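Local structure of phenolic acid decarboxylase (Sedimentibacter hydroxybenzoicus, 7AE5) at residues G277-S282 and M423-S428; A345-T348 and V353-S356; V107-A112 and E116-K121; L78-N83 and N94-K99. The protein catalyses the reversible non-oxidative decarboxylation of 4-hydroxybenzoate and 3,4-dihydroxybenzoate as a UbiD-family enzyme that uses prenylated FMN and manganese. All blocks are in the same frame, centred on the assembly; numbering follows the deposited sequence.

Following the chain from its N terminus, contact 4 comes first: 78-83 and 94-99 close a short loop by tying the link after helix 71-77 to the end of helix 86-96. Contact 3 follows in series, about 32 Å from contact 4 between centres: 107-112 meets 116-121 at the edge of the flavin-binding region, closing a loop of three intervening residues on the way into strand 117-119. Contact 1 then opens at 277-282 and is completed only at 423-428, joining that region to the C-terminal one. Contact 2, the hairpin 345-348 with 353-356, is nested inside the long loop that contact 1 closes. These two touch, Phe-279 and Pro-280 packing on Thr-348, and both also reach a second subunit.

Contact 1 of 4, residues G277-S282 and M423-S428; sequences GEFPGS and MPLDPS
Apolar packing between two loops joins Phe-279 and Pro-280 to Leu-425, linking the tight beta hairpin of strands 277-278 and 282-283 in the flavin-binding region to the loop between strands 414-421 and 434-441 of the C-terminal region. Glu-278, the predicted proton donor, stands next to this interface, so the contact borders the active site where the two parts of a UbiD enzyme meet. Leu-425 sits in the type I turn from Met-423 to Asp-426; its CB points toward the other loop, and chi1 of 45°, with CG between the backbone N and the carbonyl carbon, then places CD1 and CD2 so that each lies 4.1 Å from Phe-279 CZ, two branches meeting one corner of the ring. On one ring face Pro-280 CD sits 3.3 Å above the plane, toward the rim, and the ring of His-349 also meets Phe-279 edge-to-face. Pro-280 suits the bend because its ring restricts phi (-71° here); separately, its CG rests against Leu-425 O at 3.9 Å in van der Waals packing, while its own carbonyl accepts from Trp-402 of the second subunit. Gly-281, with positive phi, takes backbone angles at which a CB would collide with the preceding carbonyl. Beyond Leu-425, Asp-426 fixes its loop with an Asx turn: Ser-428 N donates to Asp-426 OD1 at 3.2 Å, approaching from above the carboxylate plane.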
loop_
_atom_site.group_PDB
_atom_site.type_symbol
_atom_site.label_atom_id
_atom_site.label_comp_id
_atom_site.label_asym_id
_atom_site.label_seq_id
_atom_site.Cartn_x
_atom_site.Cartn_y
_atom_site.Cartn_z
ATOM N N GLY C 277 18.500 1.779 33.901
ATOM C CA GLY C 277 18.613 1.788 32.462
ATOM C C GLY C 277 18.507 0.400 31.864
ATOM O O GLY C 277 18.770 -0.616 32.508
ATOM N N GLU C 278 18.087 0.366 30.603
ATOM C CA GLU C 278 18.051 -0.853 29.813
ATOM C C GLU C 278 18.650 -0.558 28.445
ATOM O O GLU C 278 18.748 0.600 28.029
ATOM C CB GLU C 278 16.621 -1.403 29.676
ATOM C CG GLU C 278 15.801 -1.306 30.961
ATOM C CD GLU C 278 14.659 -2.305 31.016
ATOM O OE1 GLU C 278 14.927 -3.496 31.281
ATOM O OE2 GLU C 278 13.496 -1.898 30.802
ATOM N N PHE C 279 19.047 -1.620 27.742
ATOM C CA PHE C 279 19.807 -1.460 26.504
ATOM C C PHE C 279 19.074 -0.690 25.400
ATOM O O PHE C 279 19.744 -0.143 24.517
ATOM C CB PHE C 279 20.279 -2.827 25.980
ATOM C CG PHE C 279 19.176 -3.731 25.505
ATOM C CD1 PHE C 279 18.747 -3.690 24.188
ATOM C CD2 PHE C 279 18.591 -4.644 26.367
ATOM C CE1 PHE C 279 17.737 -4.524 23.748
ATOM C CE2 PHE C 279 17.582 -5.486 25.931
ATOM C CZ PHE C 279 17.154 -5.424 24.620
ATOM N N PRO C 280 17.718 -0.599 25.383
ATOM C CA PRO C 280 17.089 0.310 24.411
ATOM C C PRO C 280 17.287 1.783 24.735
ATOM O O PRO C 280 16.736 2.648 24.047
ATOM C CB PRO C 280 15.607 -0.078 24.470
ATOM C CG PRO C 280 15.612 -1.470 24.942
ATOM C CD PRO C 280 16.711 -1.516 25.951
ATOM N N GLY C 281 18.060 2.085 25.776
ATOM C CA GLY C 281 18.407 3.461 26.071
ATOM C C GLY C 281 17.406 4.218 26.908
ATOM O O GLY C 281 17.403 5.452 26.884
ATOM N N SER C 282 16.559 3.522 27.661
ATOM C CA SER C 282 15.551 4.168 28.486
ATOM C C SER C 282 15.506 3.487 29.846
ATOM O O SER C 282 16.080 2.414 30.052
ATOM C CB SER C 282 14.175 4.133 27.814
ATOM O OG SER C 282 13.701 2.802 27.711
ATOM N N MET C 423 8.544 -7.569 20.098
ATOM C CA MET C 423 8.972 -7.557 21.483
ATOM C C MET C 423 8.508 -6.267 22.143
ATOM O O MET C 423 8.611 -5.189 21.545
ATOM C CB MET C 423 10.499 -7.687 21.599
ATOM C CG MET C 423 11.020 -9.106 21.401
ATOM S SD MET C 423 10.371 -10.261 22.626
ATOM C CE MET C 423 11.498 -9.988 23.991
ATOM N N PRO C 424 7.986 -6.345 23.370
ATOM C CA PRO C 424 7.489 -5.127 24.031
ATOM C C PRO C 424 8.572 -4.099 24.295
ATOM O O PRO C 424 8.272 -2.899 24.351
ATOM C CB PRO C 424 6.881 -5.655 25.339
ATOM C CG PRO C 424 6.709 -7.130 25.131
ATOM C CD PRO C 424 7.798 -7.545 24.200
ATOM N N LEU C 425 9.827 -4.530 24.453
ATOM C CA LEU C 425 10.922 -3.602 24.713
ATOM C C LEU C 425 11.183 -2.651 23.551
ATOM O O LEU C 425 11.925 -1.680 23.726
ATOM C CB LEU C 425 12.195 -4.378 25.058
ATOM C CG LEU C 425 12.554 -5.577 24.180
ATOM C CD1 LEU C 425 13.429 -5.167 23.003
ATOM C CD2 LEU C 425 13.236 -6.651 25.019
ATOM N N ASP C 426 10.608 -2.916 22.379
ATOM C CA ASP C 426 10.572 -1.961 21.280
ATOM C C ASP C 426 9.441 -0.981 21.571
ATOM O O ASP C 426 8.266 -1.310 21.364
ATOM C CB ASP C 426 10.369 -2.690 19.947
ATOM C CG ASP C 426 10.315 -1.752 18.748
ATOM O OD1 ASP C 426 10.323 -0.516 18.925
ATOM O OD2 ASP C 426 10.258 -2.266 17.610
ATOM N N PRO C 427 9.750 0.228 22.054
ATOM C CA PRO C 427 8.684 1.133 22.513
ATOM C C PRO C 427 7.802 1.663 21.399
ATOM O O PRO C 427 6.733 2.214 21.691
ATOM C CB PRO C 427 9.464 2.267 23.186
ATOM C CG PRO C 427 10.743 2.316 22.422
ATOM C CD PRO C 427 11.072 0.878 22.088
ATOM N N SER C 428 8.206 1.514 20.142
ATOM C CA SER C 428 7.418 1.989 19.015
ATOM C C SER C 428 6.398 0.967 18.524
ATOM O O SER C 428 5.636 1.276 17.602
ATOM C CB SER C 428 8.349 2.393 17.867
ATOM O OG SER C 428 8.772 1.260 17.129
#

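Contact 2 of 4, residues A345-T348 and V353-S356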
loop_
_atom_site.group_PDB
_atom_site.type_symbol
_atom_site.label_atom_id
_atom_site.label_comp_id
_atom_site.label_asym_id
_atom_site.label_seq_id
_atom_site.Cartn_x
_atom_site.Cartn_y
_atom_site.Cartn_z
ATOM N N ALA C 345 23.893 -8.486 13.566
ATOM C CA ALA C 345 22.697 -8.327 14.387
ATOM C C ALA C 345 23.008 -7.569 15.675
ATOM O O ALA C 345 22.524 -7.919 16.754
ATOM C CB ALA C 345 22.076 -9.686 14.703
ATOM N N MET C 346 23.809 -6.512 15.570
ATOM C CA MET C 346 24.386 -5.834 16.725
ATOM C C MET C 346 23.532 -4.700 17.279
ATOM O O MET C 346 23.959 -4.040 18.232
ATOM C CB MET C 346 25.763 -5.267 16.363
ATOM C CG MET C 346 26.769 -6.275 15.844
ATOM S SD MET C 346 28.382 -5.510 15.574
ATOM C CE MET C 346 27.910 -3.822 15.189
ATOM N N TYR C 347 22.354 -4.448 16.725
ATOM C CA TYR C 347 21.644 -3.196 16.967
ATOM C C TYR C 347 20.389 -3.453 17.792
ATOM O O TYR C 347 19.408 -4.011 17.289
ATOM C CB TYR C 347 21.333 -2.519 15.637
ATOM C CG TYR C 347 22.590 -2.346 14.816
ATOM C CD1 TYR C 347 23.654 -1.596 15.300
ATOM C CD2 TYR C 347 22.730 -2.954 13.577
ATOM C CE1 TYR C 347 24.814 -1.444 14.566
ATOM C CE2 TYR C 347 23.886 -2.806 12.836
ATOM C CZ TYR C 347 24.924 -2.051 13.335
ATOM O OH TYR C 347 26.077 -1.905 12.601
ATOM N N THR C 348 20.435 -3.033 19.056
ATOM C CA THR C 348 19.338 -3.188 20.010
ATOM C C THR C 348 18.908 -4.651 20.110
ATOM O O THR C 348 17.761 -5.017 19.845
ATOM C CB THR C 348 18.161 -2.283 19.642
ATOM O OG1 THR C 348 18.660 -1.041 19.129
ATOM C CG2 THR C 348 17.306 -2.004 20.871
ATOM N N VAL C 353 19.064 -5.830 11.758
ATOM C CA VAL C 353 19.894 -6.923 11.258
ATOM C C VAL C 353 20.321 -6.607 9.832
ATOM O O VAL C 353 19.498 -6.192 9.009
ATOM C CB VAL C 353 19.155 -8.276 11.306
ATOM C CG1 VAL C 353 20.056 -9.396 10.805
ATOM C CG2 VAL C 353 18.675 -8.577 12.717
ATOM N N ILE C 354 21.603 -6.808 9.539
ATOM C CA ILE C 354 22.140 -6.686 8.190
ATOM C C ILE C 354 22.803 -8.006 7.831
ATOM O O ILE C 354 23.734 -8.446 8.517
ATOM C CB ILE C 354 23.136 -5.521 8.067
ATOM C CG1 ILE C 354 22.584 -4.275 8.759
ATOM C CG2 ILE C 354 23.443 -5.234 6.604
ATOM C CD1 ILE C 354 23.541 -3.120 8.770
ATOM N N ILE C 355 22.322 -8.640 6.763
ATOM C CA ILE C 355 22.844 -9.918 6.293
ATOM C C ILE C 355 23.535 -9.699 4.958
ATOM O O ILE C 355 22.945 -9.130 4.032
ATOM C CB ILE C 355 21.731 -10.971 6.149
ATOM C CG1 ILE C 355 20.939 -11.111 7.446
ATOM C CG2 ILE C 355 22.317 -12.313 5.728
ATOM C CD1 ILE C 355 19.541 -11.657 7.237
ATOM N N SER C 356 24.779 -10.153 4.854
ATOM C CA SER C 356 25.463 -10.246 3.573
ATOM C C SER C 356 25.363 -11.675 3.064
ATOM O O SER C 356 25.559 -12.630 3.821
ATOM C CB SER C 356 26.930 -9.824 3.683
ATOM O OG SER C 356 27.692 -10.769 4.411
#
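The ring of Tyr-347 has the CB of its chain neighbour Met-346 over the centre of one face, 4.3 Å above the plane, while Ile-354 meets the ring from the other strand. That meeting is oblique: the methyl CD1 of Ile-354 comes to 4.1 Å from Tyr-347 CE2. Ile-354 reaches it because CG1 stands beside the backbone N (chi1 -45°) and the chain then runs on extended (chi2 176°), carrying CD1 to the tyrosine. The phenol oxygen is satisfied within the same strand, where Tyr-347 OH is hydrogen-bonded to Asn-344 ND2, so a polar end can be kept in a buried place. Leu-397 of helix 397-407 touches both Tyr-347 and Ile-354. Two residues earlier, Ala-345 is in register with Val-353, their CA atoms 4.4 Å apart, and its small side chain leaves room for Val-353 CG2, 4.1 Å from Ala-345 CB, and for Leu-329 of helix 323-336. Beta-branched Val-353 and Ile-354 suit an extended backbone, and Val-353 bonds onward to strand 384-388. The arrangement is that of an antiparallel beta hairpin, strands 340-347 and 352-357, whose strand 340-347 is outermost, within this chain, in the mixed sheet of the C-terminal region.

Contact 3 of 4, residues V107-A112 and E116-K121; sequences VKREAA and ENVIDK
With CG anti to the backbone N (chi1 -159°) and a bend at chi3 (148°), the side chain of Arg-109 stretches out until its guanidinium meets Val-118. The valine answers with the methyl CG2, placed beside its own backbone N, and CG2 lies 3.5 Å from Arg-109 NH2. The methyl comes at the edge of the guanidinium, in its plane, so this is a packing touch and not a stack. Arg-109 NE forms a salt bridge with Asp-246 OD1, which helps to position the group. A long, flexible arginine suits this exposed place, since it can bridge a carboxylate and still rest on an apolar neighbour. Arg-109 opens a type I beta turn that ends at Ala-112, closed by a weak bond from Ala-112 N to Arg-109 O, 3.3 Å. Past the turn the chain enters strand 117-119, which pairs antiparallel with 287-299 in the large sheet of the Rift-related, FMN-binding-type domain. Asn-117 and Ile-119 make the backbone bonds to that partner strand. Small Ala-112 tucks against Val-243 and Ala-255, and its O comes only within 4.1 Å of Glu-116 N, too far for a hydrogen bond. Glu-116 itself points away, OE2 accepting from Thr-301 N. Beyond the strand, Asp-120 OD1 offers its syn lone pair to Lys-121 NZ, 3.1 Å away, in a salt bridge.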
loop_
_atom_site.group_PDB
_atom_site.type_symbol
_atom_site.label_atom_id
_atom_site.label_comp_id
_atom_site.label_asym_id
_atom_site.label_seq_id
_atom_site.Cartn_x
_atom_site.Cartn_y
_atom_site.Cartn_z
ATOM N N VAL C 107 40.623 -25.543 40.641
ATOM C CA VAL C 107 41.829 -25.151 41.359
ATOM C C VAL C 107 41.567 -25.213 42.859
ATOM O O VAL C 107 40.453 -24.952 43.326
ATOM C CB VAL C 107 42.279 -23.739 40.915
ATOM C CG1 VAL C 107 43.267 -23.124 41.894
ATOM C CG2 VAL C 107 42.879 -23.787 39.522
ATOM N N LYS C 108 42.603 -25.591 43.613
ATOM C CA LYS C 108 42.535 -25.576 45.069
ATOM C C LYS C 108 42.143 -24.190 45.576
ATOM O O LYS C 108 42.417 -23.170 44.939
ATOM C CB LYS C 108 43.882 -25.987 45.670
ATOM C CG LYS C 108 44.142 -27.484 45.672
ATOM C CD LYS C 108 45.634 -27.795 45.701
ATOM C CE LYS C 108 46.393 -26.855 46.630
ATOM N NZ LYS C 108 46.482 -27.384 48.020
ATOM N N ARG C 109 41.499 -24.163 46.746
ATOM C CA ARG C 109 40.965 -22.909 47.273
ATOM C C ARG C 109 42.070 -21.894 47.541
ATOM O O ARG C 109 41.889 -20.694 47.306
ATOM C CB ARG C 109 40.166 -23.177 48.549
ATOM C CG ARG C 109 39.176 -22.080 48.912
ATOM C CD ARG C 109 38.890 -22.080 50.405
ATOM N NE ARG C 109 38.602 -20.746 50.918
ATOM C CZ ARG C 109 39.525 -19.858 51.261
ATOM N NH1 ARG C 109 40.817 -20.126 51.149
ATOM N NH2 ARG C 109 39.145 -18.673 51.727
ATOM N N GLU C 110 43.221 -22.357 48.030
ATOM C CA GLU C 110 44.293 -21.434 48.390
ATOM C C GLU C 110 44.866 -20.732 47.163
ATOM O O GLU C 110 45.192 -19.541 47.220
ATOM C CB GLU C 110 45.390 -22.181 49.149
ATOM N N ALA C 111 44.985 -21.445 46.043
ATOM C CA ALA C 111 45.588 -20.899 44.832
ATOM C C ALA C 111 44.623 -20.056 44.004
ATOM O O ALA C 111 44.981 -19.651 42.893
ATOM C CB ALA C 111 46.154 -22.029 43.969
ATOM N N ALA C 112 43.419 -19.787 44.508
ATOM C CA ALA C 112 42.463 -18.944 43.805
ATOM C C ALA C 112 42.564 -17.524 44.331
ATOM O O ALA C 112 42.278 -17.295 45.518
ATOM C CB ALA C 112 41.045 -19.475 43.983
ATOM N N GLU C 116 41.523 -14.686 48.539
ATOM C CA GLU C 116 42.606 -14.118 49.338
ATOM C C GLU C 116 42.086 -13.512 50.638
ATOM O O GLU C 116 42.585 -13.834 51.723
ATOM C CB GLU C 116 43.367 -13.068 48.524
ATOM C CG GLU C 116 44.281 -13.652 47.456
ATOM C CD GLU C 116 45.038 -12.586 46.684
ATOM O OE1 GLU C 116 46.033 -12.930 46.009
ATOM O OE2 GLU C 116 44.633 -11.405 46.745
ATOM N N ASN C 117 41.093 -12.633 50.550
ATOM C CA ASN C 117 40.503 -11.993 51.717
ATOM C C ASN C 117 39.060 -12.447 51.879
ATOM O O ASN C 117 38.329 -12.585 50.893
ATOM C CB ASN C 117 40.566 -10.469 51.602
ATOM C CG ASN C 117 41.976 -9.958 51.390
ATOM O OD1 ASN C 117 42.693 -10.427 50.506
ATOM N ND2 ASN C 117 42.383 -8.993 52.205
ATOM N N VAL C 118 38.653 -12.676 53.126
ATOM C CA VAL C 118 37.345 -13.238 53.441
ATOM C C VAL C 118 36.642 -12.332 54.443
ATOM O O VAL C 118 37.223 -11.965 55.470
ATOM C CB VAL C 118 37.460 -14.668 54.001
ATOM C CG1 VAL C 118 36.083 -15.223 54.316
ATOM C CG2 VAL C 118 38.193 -15.570 53.017
ATOM N N ILE C 119 35.392 -11.982 54.146
ATOM C CA ILE C 119 34.528 -11.238 55.055
ATOM C C ILE C 119 33.333 -12.130 55.362
ATOM O O ILE C 119 32.524 -12.423 54.471
ATOM C CB ILE C 119 34.077 -9.897 54.461
ATOM C CG1 ILE C 119 35.256 -8.924 54.374
ATOM C CG2 ILE C 119 32.943 -9.301 55.290
ATOM C CD1 ILE C 119 34.853 -7.460 54.404
ATOM N N ASP C 120 33.219 -12.570 56.617
ATOM C CA ASP C 120 32.118 -13.424 57.031
ATOM C C ASP C 120 31.204 -12.790 58.071
ATOM O O ASP C 120 30.161 -13.373 58.386
ATOM C CB ASP C 120 32.646 -14.761 57.578
ATOM C CG ASP C 120 33.269 -14.627 58.955
ATOM O OD1 ASP C 120 33.900 -13.583 59.227
ATOM O OD2 ASP C 120 33.125 -15.568 59.765
ATOM N N LYS C 121 31.556 -11.622 58.607
ATOM C CA LYS C 121 30.731 -10.941 59.594
ATOM C C LYS C 121 30.716 -9.448 59.302
ATOM O O LYS C 121 31.660 -8.906 58.718
ATOM C CB LYS C 121 31.231 -11.191 61.023
ATOM C CG LYS C 121 32.656 -10.726 61.282
ATOM C CD LYS C 121 33.420 -11.731 62.131
ATOM C CE LYS C 121 34.890 -11.358 62.250
ATOM N NZ LYS C 121 35.741 -12.116 61.293
#

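Contact 4 of 4, residues L78-N83 and N94-K99; sequences LGLDKN and NRRWDK
Two nitrogens of Arg-96 grip a single acceptor, the backbone O of Leu-78. Arg-96 NH2 donates to Leu-78 O at 2.9 Å, in the carbonyl plane, and Arg-96 NH1 to Leu-78 O at 3.0 Å, tilted from it. The oxygen lies at the edge of the guanidinium, almost in its plane. Leu-78 also packs CB at 3.6 Å from Arg-96 NH1, and Leu-80 CD2 touches Arg-96 NH2 at 4.1 Å as the two side chains slide past each other. Arginine suits the place because its chain, extended through CG and CD to NE (chi3 -172°), reaches from helix 86-96 to the turn after helix 71-77 and ends in several N-H donors. The second shell steadies this group: Glu-92 forms a salt bridge with NE, and NH1 gives a further bond to Leu-234 O. Were Arg-96 cut back to an alanine, Leu-78 O would probably lose both donors, Leu-234 O its bond from NH1, and Glu-92 one of two charged partners, Arg-95 remaining. Further out, Arg-95 and Lys-99 both pair with Asp-236. Gly-79 supplies the positive phi that lets helix 71-77 finish, and the gripped carbonyl immediately precedes this C-prime glycine of a Schellman motif.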
loop_
_atom_site.group_PDB
_atom_site.type_symbol
_atom_site.label_atom_id
_atom_site.label_comp_id
_atom_site.label_asym_id
_atom_site.label_seq_id
_atom_site.Cartn_x
_atom_site.Cartn_y
_atom_site.Cartn_z
ATOM N N LEU C 78 39.645 -10.852 22.622
ATOM C CA LEU C 78 39.844 -12.130 21.957
ATOM C C LEU C 78 41.298 -12.397 21.604
ATOM O O LEU C 78 41.579 -13.355 20.877
ATOM C CB LEU C 78 38.988 -12.207 20.695
ATOM C CG LEU C 78 37.506 -12.064 21.010
ATOM C CD1 LEU C 78 36.789 -11.152 20.019
ATOM C CD2 LEU C 78 36.910 -13.443 21.057
ATOM N N GLY C 79 42.222 -11.582 22.104
ATOM C CA GLY C 79 43.630 -11.797 21.834
ATOM C C GLY C 79 44.073 -11.420 20.441
ATOM O O GLY C 79 45.060 -11.970 19.944
ATOM N N LEU C 80 43.375 -10.493 19.793
ATOM C CA LEU C 80 43.679 -10.078 18.434
ATOM C C LEU C 80 44.274 -8.675 18.427
ATOM O O LEU C 80 44.175 -7.929 19.405
ATOM C CB LEU C 80 42.418 -10.113 17.562
ATOM C CG LEU C 80 41.701 -11.460 17.462
ATOM C CD1 LEU C 80 40.309 -11.287 16.882
ATOM C CD2 LEU C 80 42.514 -12.435 16.622
ATOM N N ASP C 81 44.902 -8.329 17.302
ATOM C CA ASP C 81 45.370 -6.966 17.088
ATOM C C ASP C 81 44.218 -5.987 17.278
ATOM O O ASP C 81 43.088 -6.243 16.855
ATOM C CB ASP C 81 45.969 -6.826 15.687
ATOM C CG ASP C 81 46.569 -5.459 15.440
ATOM O OD1 ASP C 81 45.826 -4.553 15.007
ATOM O OD2 ASP C 81 47.784 -5.287 15.674
ATOM N N LYS C 82 44.512 -4.856 17.925
ATOM C CA LYS C 82 43.446 -3.984 18.409
ATOM C C LYS C 82 42.661 -3.338 17.274
ATOM O O LYS C 82 41.492 -2.984 17.464
ATOM C CB LYS C 82 44.021 -2.912 19.333
ATOM C CG LYS C 82 44.783 -1.807 18.624
ATOM C CD LYS C 82 45.372 -0.823 19.619
ATOM C CE LYS C 82 46.196 0.246 18.919
ATOM N NZ LYS C 82 47.542 0.394 19.535
ATOM N N ASN C 83 43.263 -3.182 16.099
ATOM C CA ASN C 83 42.594 -2.536 14.977
ATOM C C ASN C 83 41.803 -3.512 14.115
ATOM O O ASN C 83 41.288 -3.108 13.067
ATOM C CB ASN C 83 43.611 -1.790 14.111
ATOM C CG ASN C 83 44.283 -0.650 14.852
ATOM O OD1 ASN C 83 45.503 -0.494 14.799
ATOM N ND2 ASN C 83 43.488 0.150 15.554
ATOM N N ASN C 94 33.096 -16.693 15.336
ATOM C CA ASN C 94 32.362 -17.810 14.754
ATOM C C ASN C 94 33.230 -19.061 14.678
ATOM O O ASN C 94 32.733 -20.179 14.858
ATOM C CB ASN C 94 31.843 -17.429 13.369
ATOM C CG ASN C 94 31.118 -18.569 12.686
ATOM O OD1 ASN C 94 30.091 -19.043 13.170
ATOM N ND2 ASN C 94 31.652 -19.018 11.557
ATOM N N ARG C 95 34.526 -18.891 14.414
ATOM C CA ARG C 95 35.421 -20.041 14.330
ATOM C C ARG C 95 35.593 -20.712 15.689
ATOM O O ARG C 95 35.677 -21.942 15.773
ATOM C CB ARG C 95 36.774 -19.606 13.765
ATOM C CG ARG C 95 37.759 -20.744 13.547
ATOM C CD ARG C 95 39.154 -20.216 13.244
ATOM N NE ARG C 95 39.744 -19.546 14.396
ATOM C CZ ARG C 95 40.308 -20.170 15.420
ATOM N NH1 ARG C 95 40.384 -21.491 15.468
ATOM N NH2 ARG C 95 40.808 -19.454 16.423
ATOM N N ARG C 96 35.638 -19.923 16.764
ATOM C CA ARG C 96 35.832 -20.459 18.106
ATOM C C ARG C 96 34.539 -20.936 18.757
ATOM O O ARG C 96 34.604 -21.597 19.799
ATOM C CB ARG C 96 36.473 -19.399 19.009
ATOM C CG ARG C 96 37.745 -18.769 18.461
ATOM C CD ARG C 96 38.476 -17.976 19.538
ATOM N NE ARG C 96 39.589 -17.206 18.996
ATOM C CZ ARG C 96 40.157 -16.173 19.605
ATOM N NH1 ARG C 96 39.739 -15.754 20.789
ATOM N NH2 ARG C 96 41.166 -15.542 19.011
ATOM N N TRP C 97 33.382 -20.634 18.159
ATOM C CA TRP C 97 32.110 -20.743 18.872
ATOM C C TRP C 97 31.824 -22.166 19.338
ATOM O O TRP C 97 31.336 -22.370 20.457
ATOM C CB TRP C 97 30.969 -20.241 17.985
ATOM C CG TRP C 97 29.740 -19.845 18.755
ATOM C CD1 TRP C 97 28.615 -20.594 18.938
ATOM C CD2 TRP C 97 29.513 -18.609 19.447
ATOM N NE1 TRP C 97 27.702 -19.905 19.696
ATOM C CE2 TRP C 97 28.227 -18.683 20.022
ATOM C CE3 TRP C 97 30.269 -17.448 19.635
ATOM C CZ2 TRP C 97 27.683 -17.643 20.772
ATOM C CZ3 TRP C 97 29.727 -16.417 20.380
ATOM C CH2 TRP C 97 28.446 -16.522 20.939
ATOM N N ASP C 98 32.109 -23.163 18.502
ATOM C CA ASP C 98 31.657 -24.526 18.750
ATOM C C ASP C 98 32.767 -25.455 19.229
ATOM O O ASP C 98 32.555 -26.670 19.291
ATOM C CB ASP C 98 31.007 -25.098 17.487
ATOM C CG ASP C 98 29.574 -24.628 17.305
ATOM O OD1 ASP C 98 28.955 -24.205 18.305
ATOM O OD2 ASP C 98 29.065 -24.686 16.166
ATOM N N LYS C 99 33.935 -24.920 19.579
ATOM C CA LYS C 99 35.041 -25.768 20.010
ATOM C C LYS C 99 34.685 -26.504 21.296
ATOM O O LYS C 99 34.264 -25.895 22.282
ATOM C CB LYS C 99 36.301 -24.929 20.211
ATOM C CG LYS C 99 36.833 -24.301 18.934
ATOM C CD LYS C 99 37.993 -23.366 19.225
ATOM C CE LYS C 99 39.182 -24.119 19.801
ATOM N NZ LYS C 99 40.459 -23.731 19.141
#